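Local coordinates for tudor and KH domain-containing protein homolog (Drosophila melanogaster, PDB 5YGB) that takes part in piRNA metabolism, using its extended Tudor domain to bind the N-terminal tail of Piwi, and so acts in silencing transposons in the germline, at residues Y94-G99 with R120-V124; P4-Y8 with V20-G24. The protein carries 1 engineered substitution. All coordinates share one frame; numbering follows the deposited sequence.

Both contacts belong to the extended Tudor domain, the part of the protein that binds the Piwi N-terminus. Contact 2 pairs the first two strands of its staphylococcal-nuclease-like half; contact 1 lies where the Tudor barrel meets that half. Their centres are about 13 Å apart, and 20-24 touches both segments of contact 1. Q21 NE2 gives a hydrogen bond to D97 O at 2.8 Å, while V124 N probably bonds V20 O at 2.9 Å, continuing the sheet into strand 124-128. One strand of the hairpin is thus fastened both to a Tudor loop and to the chain leaving the barrel.

Contact 1 of 2, residues Y94-G99 with R120-V124; sequences YFVDYG and RFQAV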
ATOM      1  N   TYR A  94       4.093   6.547   4.581  1.00  9.14           N
ATOM      2  CA  TYR A  94       3.221   5.452   4.166  1.00  9.28           C
ATOM      3  C   TYR A  94       2.234   6.016   3.140  1.00 10.38           C
ATOM      4  O   TYR A  94       1.506   6.968   3.431  1.00 10.96           O
ATOM      5  CB  TYR A  94       2.508   4.848   5.387  1.00 10.85           C
ATOM      6  CG  TYR A  94       1.371   3.924   5.023  1.00  9.21           C
ATOM      7  CD1 TYR A  94       1.622   2.695   4.428  1.00 11.87           C
ATOM      8  CD2 TYR A  94       0.044   4.280   5.266  1.00  9.55           C
ATOM      9  CE1 TYR A  94       0.584   1.850   4.077  1.00 11.38           C
ATOM     10  CE2 TYR A  94      -0.995   3.438   4.922  1.00 10.81           C
ATOM     11  CZ  TYR A  94      -0.713   2.232   4.316  1.00 10.98           C
ATOM     12  OH  TYR A  94      -1.758   1.400   3.947  1.00 12.24           O
ATOM     13  N   PHE A  95       2.218   5.461   1.930  1.00 10.62           N
ATOM     14  CA  PHE A  95       1.373   5.985   0.854  1.00 10.25           C
ATOM     15  C   PHE A  95      -0.028   5.393   1.000  1.00  8.92           C
ATOM     16  O   PHE A  95      -0.290   4.259   0.608  1.00 11.21           O
ATOM     17  CB  PHE A  95       2.026   5.705  -0.508  1.00 11.74           C
ATOM     18  CG  PHE A  95       3.228   6.573  -0.753  1.00 14.00           C
ATOM     19  CD1 PHE A  95       4.449   6.272  -0.179  1.00 17.64           C
ATOM     20  CD2 PHE A  95       3.116   7.736  -1.484  1.00 17.36           C
ATOM     21  CE1 PHE A  95       5.546   7.091  -0.380  1.00 18.47           C
ATOM     22  CE2 PHE A  95       4.209   8.558  -1.687  1.00 18.39           C
ATOM     23  CZ  PHE A  95       5.423   8.231  -1.132  1.00 17.25           C
ATOM     24  N   VAL A  96      -0.937   6.179   1.584  1.00  9.27           N
ATOM     25  CA  VAL A  96      -2.195   5.675   2.112  1.00 10.51           C
ATOM     26  C   VAL A  96      -3.125   5.090   1.046  1.00  9.58           C
ATOM     27  O   VAL A  96      -3.995   4.288   1.372  1.00 10.09           O
ATOM     28  CB  VAL A  96      -2.959   6.787   2.904  1.00  9.32           C
ATOM     29  CG1 VAL A  96      -2.128   7.285   4.076  1.00 11.48           C
ATOM     30  CG2 VAL A  96      -3.357   7.949   2.000  1.00 10.68           C
ATOM     31  N   ASP A  97      -2.964   5.475  -0.215  1.00  9.66           N
ATOM     32  CA  ASP A  97      -3.839   4.960  -1.257  1.00  8.82           C
ATOM     33  C   ASP A  97      -3.272   3.727  -1.948  1.00  9.99           C
ATOM     34  O   ASP A  97      -4.005   3.072  -2.685  1.00 10.55           O
ATOM     35  CB  ASP A  97      -4.145   6.054  -2.281  1.00  9.03           C
ATOM     36  CG  ASP A  97      -4.953   7.166  -1.677  1.00  9.69           C
ATOM     37  OD1 ASP A  97      -5.927   6.854  -0.947  1.00  9.63           O
ATOM     38  OD2 ASP A  97      -4.616   8.344  -1.909  1.00  9.82           O
ATOM     39  N   TYR A  98      -1.998   3.396  -1.709  1.00 10.21           N
ATOM     40  CA  TYR A  98      -1.341   2.299  -2.443  1.00  9.78           C
ATOM     41  C   TYR A  98      -0.716   1.237  -1.552  1.00 11.88           C
ATOM     42  O   TYR A  98      -0.726   0.050  -1.899  1.00 11.83           O
ATOM     43  CB  TYR A  98      -0.275   2.876  -3.380  1.00 11.98           C
ATOM     44  CG  TYR A  98      -0.882   3.587  -4.558  1.00 11.70           C
ATOM     45  CD1 TYR A  98      -1.342   4.903  -4.454  1.00 12.71           C
ATOM     46  CD2 TYR A  98      -1.042   2.939  -5.769  1.00 12.23           C
ATOM     47  CE1 TYR A  98      -1.926   5.540  -5.530  1.00 14.49           C
ATOM     48  CE2 TYR A  98      -1.609   3.568  -6.843  1.00 14.03           C
ATOM     49  CZ  TYR A  98      -2.056   4.860  -6.726  1.00 13.26           C
ATOM     50  OH  TYR A  98      -2.629   5.467  -7.818  1.00 16.75           O
ATOM     51  N   GLY A  99      -0.164   1.633  -0.409  1.00 10.99           N
ATOM     52  CA  GLY A  99       0.403   0.671   0.526  1.00 11.26           C
ATOM     53  C   GLY A  99       1.917   0.703   0.650  1.00 11.32           C
ATOM     54  O   GLY A  99       2.469   0.172   1.619  1.00 13.50           O
ATOM     55  N   ARG A 120     -11.841   8.407   0.710  1.00 13.61           N
ATOM     56  CA  ARG A 120     -11.398   7.339   1.607  1.00 14.87           C
ATOM     57  C   ARG A 120      -9.967   6.902   1.273  1.00 12.31           C
ATOM     58  O   ARG A 120      -9.615   6.795   0.100  1.00 12.60           O
ATOM     59  CB  ARG A 120     -12.385   6.155   1.490  1.00 18.11           C
ATOM     60  CG  ARG A 120     -11.904   4.807   2.018  1.00 21.18           C
ATOM     61  CD  ARG A 120     -12.937   3.663   1.843  1.00 16.97           C
ATOM     62  NE  ARG A 120     -12.264   2.399   2.125  1.00 19.07           N
ATOM     63  CZ  ARG A 120     -11.697   1.639   1.193  1.00 18.80           C
ATOM     64  NH1 ARG A 120     -11.769   1.985  -0.086  1.00 17.16           N
ATOM     65  NH2 ARG A 120     -11.069   0.524   1.535  1.00 19.73           N
ATOM     66  N   PHE A 121      -9.124   6.677   2.281  1.00 11.85           N
ATOM     67  CA  PHE A 121      -7.792   6.139   2.005  1.00  9.94           C
ATOM     68  C   PHE A 121      -7.971   4.777   1.317  1.00 10.82           C
ATOM     69  O   PHE A 121      -8.684   3.892   1.821  1.00 13.24           O
ATOM     70  CB  PHE A 121      -6.956   6.014   3.285  1.00 11.59           C
ATOM     71  CG  PHE A 121      -6.550   7.339   3.902  1.00 12.39           C
ATOM     72  CD1 PHE A 121      -6.837   8.549   3.287  1.00 13.96           C
ATOM     73  CD2 PHE A 121      -5.845   7.357   5.093  1.00 14.80           C
ATOM     74  CE1 PHE A 121      -6.450   9.755   3.873  1.00 15.17           C
ATOM     75  CE2 PHE A 121      -5.446   8.563   5.675  1.00 14.83           C
ATOM     76  CZ  PHE A 121      -5.752   9.747   5.064  1.00 15.63           C
ATOM     77  N   GLN A 122      -7.349   4.596   0.159  1.00  9.56           N
ATOM     78  CA  GLN A 122      -7.762   3.513  -0.728  1.00  9.25           C
ATOM     79  C   GLN A 122      -7.117   2.148  -0.493  1.00 10.79           C
ATOM     80  O   GLN A 122      -7.654   1.138  -0.958  1.00 10.87           O
ATOM     81  CB  GLN A 122      -7.526   3.948  -2.184  1.00 10.16           C
ATOM     82  CG  GLN A 122      -8.475   5.051  -2.633  1.00 10.53           C
ATOM     83  CD  GLN A 122      -9.893   4.544  -2.699  1.00 11.89           C
ATOM     84  OE1 GLN A 122     -10.198   3.619  -3.451  1.00 12.50           O
ATOM     85  NE2 GLN A 122     -10.760   5.119  -1.884  1.00 12.44           N
ATOM     86  N   ALA A 123      -5.978   2.084   0.191  1.00  9.93           N
ATOM     87  CA  ALA A 123      -5.279   0.811   0.349  1.00 10.06           C
ATOM     88  C   ALA A 123      -5.655   0.115   1.638  1.00 10.73           C
ATOM     89  O   ALA A 123      -5.654   0.738   2.706  1.00 11.11           O
ATOM     90  CB  ALA A 123      -3.759   1.013   0.293  1.00 10.96           C
ATOM     91  N   VAL A 124      -5.983  -1.169   1.542  1.00 11.04           N
ATOM     92  CA  VAL A 124      -6.222  -1.984   2.731  1.00 13.19           C
ATOM     93  C   VAL A 124      -5.211  -3.114   2.806  1.00 11.50           C
ATOM     94  O   VAL A 124      -5.090  -3.924   1.869  1.00 10.91           O
ATOM     95  CB  VAL A 124      -7.632  -2.571   2.750  1.00 15.40           C
ATOM     96  CG1 VAL A 124      -7.804  -3.462   3.976  1.00 16.95           C
ATOM     97  CG2 VAL A 124      -8.674  -1.461   2.769  1.00 18.18           C
TER
HETATM   98  O   HOH W   1      -4.134   2.724   3.631  1.00 12.73           O
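The Phe-Val-Asp-Tyr-Gly turn following Y94 meets the chain leaving the Tudor barrel mainly through V96, D97, F121 and A123. F95 O holds the turn itself, accepting from both Y98 N and G99 N. V96 lies over one face of the F121 ring: its CG2, set between backbone N and carbonyl carbon (chi1 -60°), stands 3.8 Å from the ring centroid, a CH-pi contact, while CB and CG1 cover the CD2-CE2 side. Were F121 an alanine, a gap would probably open beside V96 CG2 and R73. V96 O accepts A123 N at 3.2 Å, in its carbonyl plane. A water also bonds V96 O, and is gripped by Y94 OH at 2.7 Å and A123 O at 2.7 Å. D97 OD1 takes Q122 N at 2.9 Å on its anti lone pair and also forms a salt bridge with R73 of strand 70-81, so one oxygen holds the crossing chain and probably offsets the charge of R73. A123 CB packs 3.6 Å from D97 C. Q122 bends back, NE2 bonding R120 O at 2.8 Å and also reaching Q26. Behind the turn, Y98 meets the Y72 ring of strand 70-81 steeply, aromatics that probably correspond to part of the methylarginine cage in related Tudor domains; helix 25-41 covers D97 and Y98 with L30, and strand 17-22 backs A123 with W19.

Contact 2 of 2, residues P4-Y8 with V20-G24; sequences PMEVY and VQLIG
M5 touches L22 through its side chain: SD lies 3.8 Å from L22 CD2, at the margin of the face that V7 and L22 share. E6 O accepts I23 N at 3.0 Å in a nearly straight bond (174°), although the donor stands above the carbonyl plane, and a water spans E6 O and I23 O. A second water links E6 OE1 to I23 O, while E6 CB rests against I23 CB. V7 faces L22 as an antiparallel non-hydrogen-bonded pair; V7 CG1 meets L22 CD2 at 4.0 Å, V7 CB leans on V20 CB, and V7 CA makes a CA-H...O contact with Q21 O at 3.1 Å. Y8 and Q21 form the hydrogen-bonded pair, with Y8 N to Q21 O and Q21 N to Y8 O both 2.9 Å. The Y8 ring lies across I23. I23 CG1, anti to its carbonyl carbon (chi1 -62°), sits over the ring centre at 3.6 Å from the centroid, a CH-pi contact, and I23 CD1 lies 3.5 Å from Y8 CE1. Q21 OE1 comes to the ring edge near CD2, with its amide plane steep to the ring (70°), while its NE2 is bonded to D97 O.

This hairpin supplies the first two strands of the five-stranded OB-like sheet. Strand 5-12 is bordered on its other side by strand 162-171, through backbone bonds of M5 with A164 and V7 with L162; W159 meets Y8 edge-to-face, R120 touches L22, and G24 occupies the N-cap position of helix 25-41.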
ATOM      1  N   PRO A   4     -18.057 -11.117  -2.330  1.00 16.51           N
ATOM      2  CA  PRO A   4     -16.852 -10.932  -3.142  1.00 20.06           C
ATOM      3  C   PRO A   4     -16.748  -9.488  -3.610  1.00 17.23           C
ATOM      4  O   PRO A   4     -17.758  -8.793  -3.743  1.00 19.73           O
ATOM      5  CB  PRO A   4     -17.064 -11.881  -4.325  1.00 23.23           C
ATOM      6  CG  PRO A   4     -18.564 -12.033  -4.408  1.00 30.96           C
ATOM      7  CD  PRO A   4     -19.031 -12.010  -2.978  1.00 23.06           C
ATOM      8  N   MET A   5     -15.527  -9.033  -3.856  1.00 18.32           N
ATOM      9  CA  MET A   5     -15.310  -7.667  -4.311  1.00 18.50           C
ATOM     10  C   MET A   5     -14.209  -7.641  -5.360  1.00 14.77           C
ATOM     11  O   MET A   5     -13.239  -8.397  -5.271  1.00 15.63           O
ATOM     12  CB  MET A   5     -14.964  -6.750  -3.129  1.00 22.83           C
ATOM     13  CG  MET A   5     -13.819  -7.248  -2.271  1.00 17.48           C
ATOM     14  SD  MET A   5     -13.666  -6.415  -0.654  1.00 29.09           S
ATOM     15  CE  MET A   5     -12.302  -7.355   0.046  1.00 32.21           C
ATOM     16  N   GLU A   6     -14.365  -6.776  -6.357  1.00 13.34           N
ATOM     17  CA  GLU A   6     -13.338  -6.583  -7.381  1.00 13.00           C
ATOM     18  C   GLU A   6     -12.245  -5.697  -6.817  1.00 12.37           C
ATOM     19  O   GLU A   6     -12.528  -4.635  -6.274  1.00 11.68           O
ATOM     20  CB  GLU A   6     -13.925  -5.957  -8.654  1.00 15.94           C
ATOM     21  CG  GLU A   6     -15.042  -6.767  -9.314  1.00 17.64           C
ATOM     22  CD  GLU A   6     -15.447  -6.203 -10.656  1.00 26.53           C
ATOM     23  OE1 GLU A   6     -15.376  -4.970 -10.834  1.00 24.70           O
ATOM     24  OE2 GLU A   6     -15.833  -6.997 -11.542  1.00 34.06           O
ATOM     25  N   VAL A   7     -10.996  -6.144  -6.926  1.00 11.51           N
ATOM     26  CA  VAL A   7      -9.869  -5.387  -6.375  1.00 11.35           C
ATOM     27  C   VAL A   7      -8.657  -5.379  -7.293  1.00 12.30           C
ATOM     28  O   VAL A   7      -8.522  -6.216  -8.198  1.00 12.88           O
ATOM     29  CB  VAL A   7      -9.400  -5.951  -5.006  1.00 12.21           C
ATOM     30  CG1 VAL A   7     -10.546  -5.990  -3.988  1.00 12.77           C
ATOM     31  CG2 VAL A   7      -8.745  -7.328  -5.184  1.00 14.00           C
ATOM     32  N   TYR A   8      -7.771  -4.423  -7.045  1.00 10.74           N
ATOM     33  CA  TYR A   8      -6.402  -4.479  -7.545  1.00 11.75           C
ATOM     34  C   TYR A   8      -5.482  -4.736  -6.374  1.00 10.54           C
ATOM     35  O   TYR A   8      -5.688  -4.159  -5.309  1.00 10.95           O
ATOM     36  CB  TYR A   8      -5.966  -3.163  -8.179  1.00 12.64           C
ATOM     37  CG  TYR A   8      -6.767  -2.667  -9.352  1.00 14.38           C
ATOM     38  CD1 TYR A   8      -6.952  -3.456 -10.482  1.00 19.81           C
ATOM     39  CD2 TYR A   8      -7.305  -1.392  -9.345  1.00 16.29           C
ATOM     40  CE1 TYR A   8      -7.664  -2.996 -11.554  1.00 23.32           C
ATOM     41  CE2 TYR A   8      -8.023  -0.913 -10.428  1.00 23.18           C
ATOM     42  CZ  TYR A   8      -8.195  -1.725 -11.526  1.00 22.12           C
ATOM     43  OH  TYR A   8      -8.913  -1.262 -12.605  1.00 42.31           O
ATOM     44  N   VAL A  20      -4.630  -3.996  -1.049  1.00  9.08           N
ATOM     45  CA  VAL A  20      -5.607  -3.985  -2.138  1.00 10.11           C
ATOM     46  C   VAL A  20      -6.396  -2.678  -2.186  1.00 11.20           C
ATOM     47  O   VAL A  20      -6.575  -1.985  -1.163  1.00 11.52           O
ATOM     48  CB  VAL A  20      -6.605  -5.172  -2.050  1.00 14.77           C
ATOM     49  CG1 VAL A  20      -5.863  -6.489  -2.009  1.00 17.25           C
ATOM     50  CG2 VAL A  20      -7.500  -5.037  -0.842  1.00 17.20           C
ATOM     51  N   GLN A  21      -6.849  -2.358  -3.390  1.00  9.88           N
ATOM     52  CA  GLN A  21      -7.722  -1.232  -3.679  1.00  9.66           C
ATOM     53  C   GLN A  21      -9.015  -1.771  -4.256  1.00 10.39           C
ATOM     54  O   GLN A  21      -8.982  -2.715  -5.045  1.00 12.10           O
ATOM     55  CB  GLN A  21      -7.085  -0.298  -4.703  1.00  9.98           C
ATOM     56  CG  GLN A  21      -5.726   0.284  -4.298  1.00 10.85           C
ATOM     57  CD  GLN A  21      -4.998   0.881  -5.478  1.00 10.12           C
ATOM     58  OE1 GLN A  21      -5.161   0.426  -6.612  1.00 12.22           O
ATOM     59  NE2 GLN A  21      -4.183   1.896  -5.227  1.00 10.99           N
ATOM     60  N   LEU A  22     -10.140  -1.160  -3.916  1.00  9.61           N
ATOM     61  CA  LEU A  22     -11.412  -1.531  -4.518  1.00  9.68           C
ATOM     62  C   LEU A  22     -11.581  -0.915  -5.895  1.00 10.94           C
ATOM     63  O   LEU A  22     -11.345   0.282  -6.078  1.00 12.70           O
ATOM     64  CB  LEU A  22     -12.581  -1.084  -3.643  1.00 11.22           C
ATOM     65  CG  LEU A  22     -12.676  -1.708  -2.263  1.00 15.96           C
ATOM     66  CD1 LEU A  22     -13.873  -1.116  -1.543  1.00 19.28           C
ATOM     67  CD2 LEU A  22     -12.828  -3.183  -2.397  1.00 20.03           C
ATOM     68  N   ILE A  23     -12.024  -1.726  -6.844  1.00 10.21           N
ATOM     69  CA  ILE A  23     -12.362  -1.262  -8.186  1.00 12.81           C
ATOM     70  C   ILE A  23     -13.764  -0.694  -8.215  1.00 13.48           C
ATOM     71  O   ILE A  23     -14.700  -1.279  -7.668  1.00 13.97           O
ATOM     72  CB  ILE A  23     -12.260  -2.408  -9.196  1.00 12.69           C
ATOM     73  CG1 ILE A  23     -10.827  -2.932  -9.245  1.00 14.59           C
ATOM     74  CG2 ILE A  23     -12.732  -1.962 -10.587  1.00 15.44           C
ATOM     75  CD1 ILE A  23     -10.657  -4.132 -10.144  1.00 18.34           C
ATOM     76  N   GLY A  24     -13.932   0.441  -8.878  1.00 15.41           N
ATOM     77  CA  GLY A  24     -15.255   1.005  -9.060  1.00 20.75           C
ATOM     78  C   GLY A  24     -15.183   2.513  -9.006  1.00 17.28           C
ATOM     79  O   GLY A  24     -14.155   3.095  -9.386  1.00 15.42           O
TER
HETATM   80  O   HOH W   2     -14.879  -3.284  -5.720  1.00 16.41           O
HETATM   81  O   HOH W   3     -16.477  -3.190  -8.955  1.00 25.47           O